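Local coordinates for putative capsular polysaccharide biosynthesis protein (Streptococcus pneumoniae serotype 4, PDB 6EWJ) that probably transfers an amino group to a sugar using pyridoxal phosphate, as an essential aminotransferase of pneumococcal teichoic acid biosynthesis, at residues 53-67 with 212-226. Residues are numbered along the deposited sequence; the frame is centred on the assembly and turned at random.
Sequences TQTPKTVCLNSATAA and GGSATWKANPVIDDE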
ATOM      1  N   THR A  53     -12.404 -14.359 -14.317  1.00 23.19           N
ATOM      2  CA  THR A  53     -11.417 -14.022 -15.348  1.00 23.38           C
ATOM      3  C   THR A  53     -10.817 -15.252 -16.040  1.00 24.40           C
ATOM      4  O   THR A  53      -9.977 -15.104 -16.936  1.00 23.98           O
ATOM      5  CB  THR A  53     -10.239 -13.130 -14.809  1.00 22.01           C
ATOM      6  OG1 THR A  53      -9.545 -13.826 -13.775  1.00 21.74           O
ATOM      7  CG2 THR A  53     -10.744 -11.764 -14.339  1.00 21.11           C
ATOM      8  N   GLN A  54     -11.258 -16.458 -15.652  1.00 26.07           N
ATOM      9  CA  GLN A  54     -10.767 -17.716 -16.235  1.00 27.02           C
ATOM     10  C   GLN A  54      -9.241 -17.838 -16.120  1.00 26.31           C
ATOM     11  O   GLN A  54      -8.542 -18.202 -17.070  1.00 26.20           O
ATOM     12  CB  GLN A  54     -11.251 -17.905 -17.685  1.00 29.04           C
ATOM     13  CG  GLN A  54     -12.768 -18.003 -17.730  1.00 31.23           C
ATOM     14  CD  GLN A  54     -13.333 -18.235 -19.113  1.00 32.87           C
ATOM     15  OE1 GLN A  54     -12.688 -18.817 -19.972  1.00 34.49           O
ATOM     16  NE2 GLN A  54     -14.544 -17.752 -19.338  1.00 34.35           N
ATOM     17  N   THR A  55      -8.753 -17.540 -14.918  1.00 25.53           N
ATOM     18  CA  THR A  55      -7.338 -17.705 -14.596  1.00 25.43           C
ATOM     19  C   THR A  55      -7.249 -18.571 -13.380  1.00 25.51           C
ATOM     20  O   THR A  55      -8.236 -18.705 -12.667  1.00 25.68           O
ATOM     21  CB  THR A  55      -6.658 -16.346 -14.310  1.00 24.65           C
ATOM     22  OG1 THR A  55      -7.458 -15.598 -13.385  1.00 24.17           O
ATOM     23  CG2 THR A  55      -6.475 -15.576 -15.588  1.00 24.54           C
ATOM     24  N   PRO A  56      -6.085 -19.175 -13.131  1.00 25.85           N
ATOM     25  CA  PRO A  56      -6.023 -20.147 -12.019  1.00 26.19           C
ATOM     26  C   PRO A  56      -5.961 -19.528 -10.659  1.00 25.22           C
ATOM     27  O   PRO A  56      -6.521 -20.072  -9.708  1.00 25.20           O
ATOM     28  CB  PRO A  56      -4.760 -20.985 -12.329  1.00 27.25           C
ATOM     29  CG  PRO A  56      -3.959 -20.150 -13.229  1.00 27.27           C
ATOM     30  CD  PRO A  56      -4.944 -19.319 -14.041  1.00 26.65           C
ATOM     31  N   LYS A  57      -5.295 -18.379 -10.545  1.00 23.87           N
ATOM     32  CA  LYS A  57      -5.116 -17.752  -9.237  1.00 23.58           C
ATOM     33  C   LYS A  57      -5.154 -16.251  -9.400  1.00 21.65           C
ATOM     34  O   LYS A  57      -4.710 -15.746 -10.427  1.00 20.49           O
ATOM     35  CB  LYS A  57      -3.760 -18.099  -8.642  1.00 24.47           C
ATOM     36  CG  LYS A  57      -3.450 -19.554  -8.392  1.00 26.32           C
ATOM     37  CD  LYS A  57      -4.307 -20.195  -7.315  1.00 28.13           C
ATOM     38  CE  LYS A  57      -3.961 -19.729  -5.908  1.00 28.21           C
ATOM     39  NZ  LYS A  57      -4.531 -20.693  -4.898  1.00 29.59           N
ATOM     40  N   THR A  58      -5.684 -15.565  -8.380  1.00 20.59           N
ATOM     41  CA  THR A  58      -5.671 -14.092  -8.352  1.00 19.73           C
ATOM     42  C   THR A  58      -5.089 -13.624  -7.004  1.00 19.58           C
ATOM     43  O   THR A  58      -5.308 -14.282  -5.964  1.00 19.72           O
ATOM     44  CB  THR A  58      -7.069 -13.560  -8.559  1.00 19.43           C
ATOM     45  OG1 THR A  58      -7.548 -14.048  -9.827  1.00 19.68           O
ATOM     46  CG2 THR A  58      -7.118 -12.054  -8.546  1.00 18.78           C
ATOM     47  N   VAL A  59      -4.336 -12.536  -7.056  1.00 18.73           N
ATOM     48  CA  VAL A  59      -3.714 -11.916  -5.861  1.00 18.96           C
ATOM     49  C   VAL A  59      -4.359 -10.557  -5.698  1.00 18.27           C
ATOM     50  O   VAL A  59      -4.207  -9.681  -6.555  1.00 17.88           O
ATOM     51  CB  VAL A  59      -2.209 -11.751  -6.022  1.00 19.14           C
ATOM     52  CG1 VAL A  59      -1.608 -11.103  -4.760  1.00 19.46           C
ATOM     53  CG2 VAL A  59      -1.566 -13.075  -6.317  1.00 20.15           C
ATOM     54  N   CYS A  60      -5.171 -10.429  -4.665  1.00 18.58           N
ATOM     55  CA  CYS A  60      -5.917  -9.207  -4.427  1.00 18.13           C
ATOM     56  C   CYS A  60      -5.013  -8.314  -3.587  1.00 18.09           C
ATOM     57  O   CYS A  60      -4.375  -8.784  -2.627  1.00 17.42           O
ATOM     58  CB  CYS A  60      -7.197  -9.459  -3.678  1.00 19.13           C
ATOM     59  SG  CYS A  60      -8.545  -9.929  -4.756  1.00 21.40           S
ATOM     60  N   LEU A  61      -4.911  -7.048  -4.007  1.00 17.27           N
ATOM     61  CA  LEU A  61      -3.980  -6.104  -3.392  1.00 17.11           C
ATOM     62  C   LEU A  61      -4.668  -4.746  -3.214  1.00 16.45           C
ATOM     63  O   LEU A  61      -5.870  -4.564  -3.536  1.00 16.06           O
ATOM     64  CB  LEU A  61      -2.756  -5.981  -4.292  1.00 17.67           C
ATOM     65  CG  LEU A  61      -1.934  -7.231  -4.644  1.00 18.13           C
ATOM     66  CD1 LEU A  61      -0.995  -6.978  -5.799  1.00 18.60           C
ATOM     67  CD2 LEU A  61      -1.177  -7.696  -3.450  1.00 19.26           C
ATOM     68  N   ASN A  62      -3.924  -3.756  -2.725  1.00 16.14           N
ATOM     69  CA  ASN A  62      -4.559  -2.456  -2.371  1.00 16.25           C
ATOM     70  C   ASN A  62      -4.705  -1.417  -3.470  1.00 16.22           C
ATOM     71  O   ASN A  62      -5.325  -0.380  -3.243  1.00 16.21           O
ATOM     72  CB  ASN A  62      -3.902  -1.814  -1.121  1.00 16.41           C
ATOM     73  CG  ASN A  62      -2.502  -1.256  -1.388  1.00 16.41           C
ATOM     74  OD1 ASN A  62      -2.044  -1.131  -2.544  1.00 15.48           O
ATOM     75  ND2 ASN A  62      -1.788  -0.956  -0.303  1.00 16.10           N
ATOM     76  N   SER A  63      -4.169  -1.714  -4.658  1.00 16.14           N
ATOM     77  CA  SER A  63      -4.310  -0.870  -5.842  1.00 16.07           C
ATOM     78  C   SER A  63      -3.858  -1.648  -7.056  1.00 16.19           C
ATOM     79  O   SER A  63      -3.132  -2.677  -6.920  1.00 18.05           O
ATOM     80  CB  SER A  63      -3.497   0.460  -5.762  1.00 15.68           C
ATOM     81  OG  SER A  63      -2.112   0.242  -5.938  1.00 15.66           O
ATOM     82  N   ALA A  64      -4.315  -1.219  -8.227  1.00 16.45           N
ATOM     83  CA  ALA A  64      -3.771  -1.725  -9.459  1.00 16.47           C
ATOM     84  C   ALA A  64      -2.305  -1.367  -9.604  1.00 17.03           C
ATOM     85  O   ALA A  64      -1.555  -2.101 -10.274  1.00 18.39           O
ATOM     86  CB  ALA A  64      -4.559  -1.186 -10.661  1.00 16.67           C
ATOM     87  N   THR A  65      -1.920  -0.179  -9.124  1.00 16.24           N
ATOM     88  CA  THR A  65      -0.560   0.257  -9.225  1.00 16.55           C
ATOM     89  C   THR A  65       0.352  -0.714  -8.475  1.00 16.43           C
ATOM     90  O   THR A  65       1.406  -1.091  -9.016  1.00 16.56           O
ATOM     91  CB  THR A  65      -0.368   1.683  -8.647  1.00 16.98           C
ATOM     92  OG1 THR A  65      -1.191   2.599  -9.349  1.00 17.58           O
ATOM     93  CG2 THR A  65       1.034   2.154  -8.811  1.00 17.71           C
ATOM     94  N   ALA A  66      -0.058  -1.108  -7.243  1.00 15.64           N
ATOM     95  CA  ALA A  66       0.622  -2.179  -6.518  1.00 15.71           C
ATOM     96  C   ALA A  66       0.742  -3.468  -7.323  1.00 15.94           C
ATOM     97  O   ALA A  66       1.811  -4.108  -7.329  1.00 16.06           O
ATOM     98  CB  ALA A  66      -0.034  -2.441  -5.182  1.00 15.60           C
ATOM     99  N   ALA A  67      -0.367  -3.896  -7.968  1.00 16.17           N
ATOM    100  CA  ALA A  67      -0.372  -5.128  -8.725  1.00 16.70           C
ATOM    101  C   ALA A  67       0.586  -5.087  -9.884  1.00 17.24           C
ATOM    102  O   ALA A  67       1.375  -6.013 -10.097  1.00 16.63           O
ATOM    103  CB  ALA A  67      -1.786  -5.451  -9.223  1.00 17.37           C
ATOM    104  N   GLY A 212      -8.327  -0.660  -4.269  1.00 17.87           N
ATOM    105  CA  GLY A 212      -7.976  -2.042  -4.419  1.00 17.04           C
ATOM    106  C   GLY A 212      -7.590  -2.370  -5.845  1.00 16.64           C
ATOM    107  O   GLY A 212      -7.710  -1.548  -6.769  1.00 17.02           O
ATOM    108  N   GLY A 213      -7.093  -3.580  -6.022  1.00 15.81           N
ATOM    109  CA  GLY A 213      -6.829  -4.111  -7.311  1.00 15.45           C
ATOM    110  C   GLY A 213      -6.326  -5.511  -7.182  1.00 15.58           C
ATOM    111  O   GLY A 213      -6.358  -6.134  -6.066  1.00 15.14           O
ATOM    112  N   SER A 214      -5.978  -6.070  -8.331  1.00 15.45           N
ATOM    113  CA  SER A 214      -5.475  -7.417  -8.356  1.00 15.91           C
ATOM    114  C   SER A 214      -4.456  -7.652  -9.443  1.00 15.90           C
ATOM    115  O   SER A 214      -4.469  -6.969 -10.476  1.00 17.08           O
ATOM    116  CB  SER A 214      -6.663  -8.429  -8.485  1.00 16.02           C
ATOM    117  OG  SER A 214      -7.238  -8.367  -9.802  1.00 15.77           O
ATOM    118  N   ALA A 215      -3.667  -8.696  -9.235  1.00 16.44           N
ATOM    119  CA  ALA A 215      -2.802  -9.315 -10.244  1.00 16.98           C
ATOM    120  C   ALA A 215      -3.255 -10.739 -10.513  1.00 17.64           C
ATOM    121  O   ALA A 215      -3.539 -11.523  -9.594  1.00 17.99           O
ATOM    122  CB  ALA A 215      -1.373  -9.368  -9.763  1.00 17.52           C
ATOM    123  N   THR A 216      -3.268 -11.092 -11.775  1.00 18.48           N
ATOM    124  CA  THR A 216      -3.453 -12.457 -12.169  1.00 19.93           C
ATOM    125  C   THR A 216      -2.607 -12.755 -13.415  1.00 20.98           C
ATOM    126  O   THR A 216      -1.921 -11.869 -13.949  1.00 20.89           O
ATOM    127  CB  THR A 216      -4.958 -12.773 -12.377  1.00 20.17           C
ATOM    128  OG1 THR A 216      -5.163 -14.195 -12.484  1.00 20.41           O
ATOM    129  CG2 THR A 216      -5.510 -12.054 -13.628  1.00 19.96           C
ATOM    130  N   TRP A 217      -2.678 -14.012 -13.864  1.00 22.11           N
ATOM    131  CA  TRP A 217      -1.898 -14.486 -14.977  1.00 23.47           C
ATOM    132  C   TRP A 217      -2.659 -15.587 -15.686  1.00 24.80           C
ATOM    133  O   TRP A 217      -3.377 -16.361 -15.057  1.00 25.21           O
ATOM    134  CB  TRP A 217      -0.512 -14.992 -14.547  1.00 24.19           C
ATOM    135  CG  TRP A 217      -0.529 -16.064 -13.494  1.00 24.52           C
ATOM    136  CD1 TRP A 217      -0.536 -17.439 -13.697  1.00 26.17           C
ATOM    137  CD2 TRP A 217      -0.518 -15.861 -12.092  1.00 23.97           C
ATOM    138  NE1 TRP A 217      -0.551 -18.096 -12.475  1.00 26.15           N
ATOM    139  CE2 TRP A 217      -0.532 -17.137 -11.478  1.00 25.34           C
ATOM    140  CE3 TRP A 217      -0.534 -14.715 -11.280  1.00 23.57           C
ATOM    141  CZ2 TRP A 217      -0.541 -17.284 -10.102  1.00 25.04           C
ATOM    142  CZ3 TRP A 217      -0.552 -14.876  -9.882  1.00 23.23           C
ATOM    143  CH2 TRP A 217      -0.555 -16.143  -9.323  1.00 23.95           C
ATOM    144  N   LYS A 218      -2.478 -15.681 -16.989  1.00 26.32           N
ATOM    145  CA  LYS A 218      -3.150 -16.744 -17.707  1.00 28.40           C
ATOM    146  C   LYS A 218      -2.435 -18.088 -17.473  1.00 29.14           C
ATOM    147  O   LYS A 218      -1.226 -18.143 -17.246  1.00 28.93           O
ATOM    148  CB  LYS A 218      -3.330 -16.382 -19.182  1.00 29.83           C
ATOM    149  CG  LYS A 218      -2.142 -16.601 -20.085  1.00 31.35           C
ATOM    150  CD  LYS A 218      -2.540 -16.158 -21.494  1.00 32.65           C
ATOM    151  CE  LYS A 218      -1.438 -16.417 -22.497  1.00 34.44           C
ATOM    152  NZ  LYS A 218      -1.833 -15.783 -23.780  1.00 35.74           N
ATOM    153  N   ALA A 219      -3.213 -19.166 -17.512  1.00 30.16           N
ATOM    154  CA  ALA A 219      -2.668 -20.508 -17.357  1.00 31.42           C
ATOM    155  C   ALA A 219      -1.540 -20.698 -18.365  1.00 32.62           C
ATOM    156  O   ALA A 219      -1.690 -20.392 -19.533  1.00 32.69           O
ATOM    157  CB  ALA A 219      -3.760 -21.565 -17.563  1.00 32.30           C
ATOM    158  N   ASN A 220      -0.428 -21.227 -17.891  1.00 33.82           N
ATOM    159  CA  ASN A 220       0.714 -21.503 -18.728  1.00 35.39           C
ATOM    160  C   ASN A 220       1.468 -22.670 -18.099  1.00 37.08           C
ATOM    161  O   ASN A 220       1.782 -22.629 -16.904  1.00 38.58           O
ATOM    162  CB  ASN A 220       1.602 -20.261 -18.831  1.00 34.46           C
ATOM    163  CG  ASN A 220       2.681 -20.393 -19.896  1.00 35.17           C
ATOM    164  OD1 ASN A 220       3.336 -21.441 -20.011  1.00 35.80           O
ATOM    165  ND2 ASN A 220       2.874 -19.333 -20.685  1.00 34.22           N
ATOM    166  N   PRO A 221       1.780 -23.709 -18.884  1.00 39.04           N
ATOM    167  CA  PRO A 221       2.524 -24.837 -18.323  1.00 40.44           C
ATOM    168  C   PRO A 221       3.847 -24.492 -17.621  1.00 40.18           C
ATOM    169  O   PRO A 221       4.225 -25.227 -16.720  1.00 41.87           O
ATOM    170  CB  PRO A 221       2.765 -25.734 -19.550  1.00 42.03           C
ATOM    171  CG  PRO A 221       1.582 -25.486 -20.412  1.00 41.85           C
ATOM    172  CD  PRO A 221       1.330 -23.998 -20.267  1.00 39.87           C
ATOM    173  N   VAL A 222       4.517 -23.390 -17.995  1.00 39.22           N
ATOM    174  CA  VAL A 222       5.793 -23.028 -17.380  1.00 38.37           C
ATOM    175  C   VAL A 222       5.605 -22.330 -16.034  1.00 36.37           C
ATOM    176  O   VAL A 222       6.570 -22.092 -15.330  1.00 35.98           O
ATOM    177  CB  VAL A 222       6.754 -22.144 -18.302  1.00 38.70           C
ATOM    178  CG1 VAL A 222       6.809 -22.549 -19.786  1.00 39.79           C
ATOM    179  CG2 VAL A 222       6.484 -20.641 -18.208  1.00 37.25           C
ATOM    180  N   ILE A 223       4.375 -21.992 -15.658  1.00 35.19           N
ATOM    181  CA  ILE A 223       4.116 -21.426 -14.343  1.00 33.21           C
ATOM    182  C   ILE A 223       3.422 -22.444 -13.410  1.00 33.49           C
ATOM    183  O   ILE A 223       2.320 -22.910 -13.692  1.00 32.57           O
ATOM    184  CB  ILE A 223       3.242 -20.191 -14.443  1.00 32.00           C
ATOM    185  CG1 ILE A 223       4.015 -19.100 -15.215  1.00 32.17           C
ATOM    186  CG2 ILE A 223       2.816 -19.675 -13.075  1.00 30.45           C
ATOM    187  CD1 ILE A 223       3.171 -17.899 -15.554  1.00 31.53           C
ATOM    188  N   ASP A 224       4.066 -22.702 -12.277  1.00 33.31           N
ATOM    189  CA  ASP A 224       3.427 -23.356 -11.127  1.00 34.21           C
ATOM    190  C   ASP A 224       2.591 -22.291 -10.429  1.00 33.08           C
ATOM    191  O   ASP A 224       3.147 -21.338  -9.841  1.00 31.14           O
ATOM    192  CB  ASP A 224       4.507 -23.932 -10.206  1.00 35.36           C
ATOM    193  CG  ASP A 224       3.948 -24.605  -8.963  1.00 36.24           C
ATOM    194  OD1 ASP A 224       2.894 -24.198  -8.430  1.00 34.86           O
ATOM    195  OD2 ASP A 224       4.578 -25.588  -8.537  1.00 39.46           O
ATOM    196  N   ASP A 225       1.260 -22.443 -10.503  1.00 33.15           N
ATOM    197  CA  ASP A 225       0.340 -21.378 -10.026  1.00 32.89           C
ATOM    198  C   ASP A 225       0.418 -21.122  -8.511  1.00 32.17           C
ATOM    199  O   ASP A 225       0.322 -19.973  -8.072  1.00 31.12           O
ATOM    200  CB  ASP A 225      -1.104 -21.690 -10.409  1.00 32.71           C
ATOM    201  CG  ASP A 225      -1.303 -21.769 -11.908  1.00 33.33           C
ATOM    202  OD1 ASP A 225      -0.780 -20.874 -12.622  1.00 32.30           O
ATOM    203  OD2 ASP A 225      -1.975 -22.713 -12.364  1.00 32.43           O
ATOM    204  N   GLU A 226       0.605 -22.177  -7.718  1.00 33.97           N
ATOM    205  CA  GLU A 226       0.745 -22.009  -6.252  1.00 33.26           C
ATOM    206  C   GLU A 226       2.044 -21.309  -5.899  1.00 31.89           C
ATOM    207  O   GLU A 226       2.058 -20.447  -4.996  1.00 28.68           O
ATOM    208  CB  GLU A 226       0.640 -23.344  -5.504  1.00 35.80           C
ATOM    209  CG  GLU A 226      -0.755 -23.939  -5.442  1.00 38.01           C
ATOM    210  CD  GLU A 226      -1.782 -23.057  -4.742  1.00 38.36           C
ATOM    211  OE1 GLU A 226      -1.458 -22.304  -3.807  1.00 40.30           O
ATOM    212  OE2 GLU A 226      -2.961 -23.110  -5.136  1.00 42.16           O
TER
HETATM  213  O   HOH W   1      -6.193   1.057  -8.351  1.00 19.75           O
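Edge strand 58-61 runs antiparallel to strand 213-217 in the mixed seven-stranded sheet of this fold type I PLP-dependent aminotransferase, with hydrogen-bonded pairs Val59–Ala215 and Leu61–Gly213. Gly213 lies against the start of helix 64-74, where Ser63 OG accepts from Ala66 N, 2.8 Å away, as N-cap. Ala64 and Thr65, directly after Ser63, bind pyridoxal phosphate in another structure of this protein; here the cofactor is absent, and a water accepts from Ala64 N. On the sheet face carrying Val59 and Leu61, the methyls of Ala67 and Ala215 meet, CB to CB, at 4.0 Å. Past Val59–Ala215 a side chain makes the contact: chi1 of -167° sets Thr216 OG1 opposite its backbone N, facing Lys57 O, to which it donates at 2.6 Å, and it meets Thr55 OG1 tip to tip at 2.8 Å. The Trp217 ring carries Lys57 O over one face and Val59 CG2 at its edge, while Lys57 CB packs against Trp217 CZ2 at 3.6 Å. The lysine chain crosses Glu226 at about a right angle, NZ forming a salt bridge with OE2 at 2.9 Å. Asp225 OD1, brushed by the ring of Pro56, accepts from Trp217 NE1 in the indole plane at 2.8 Å.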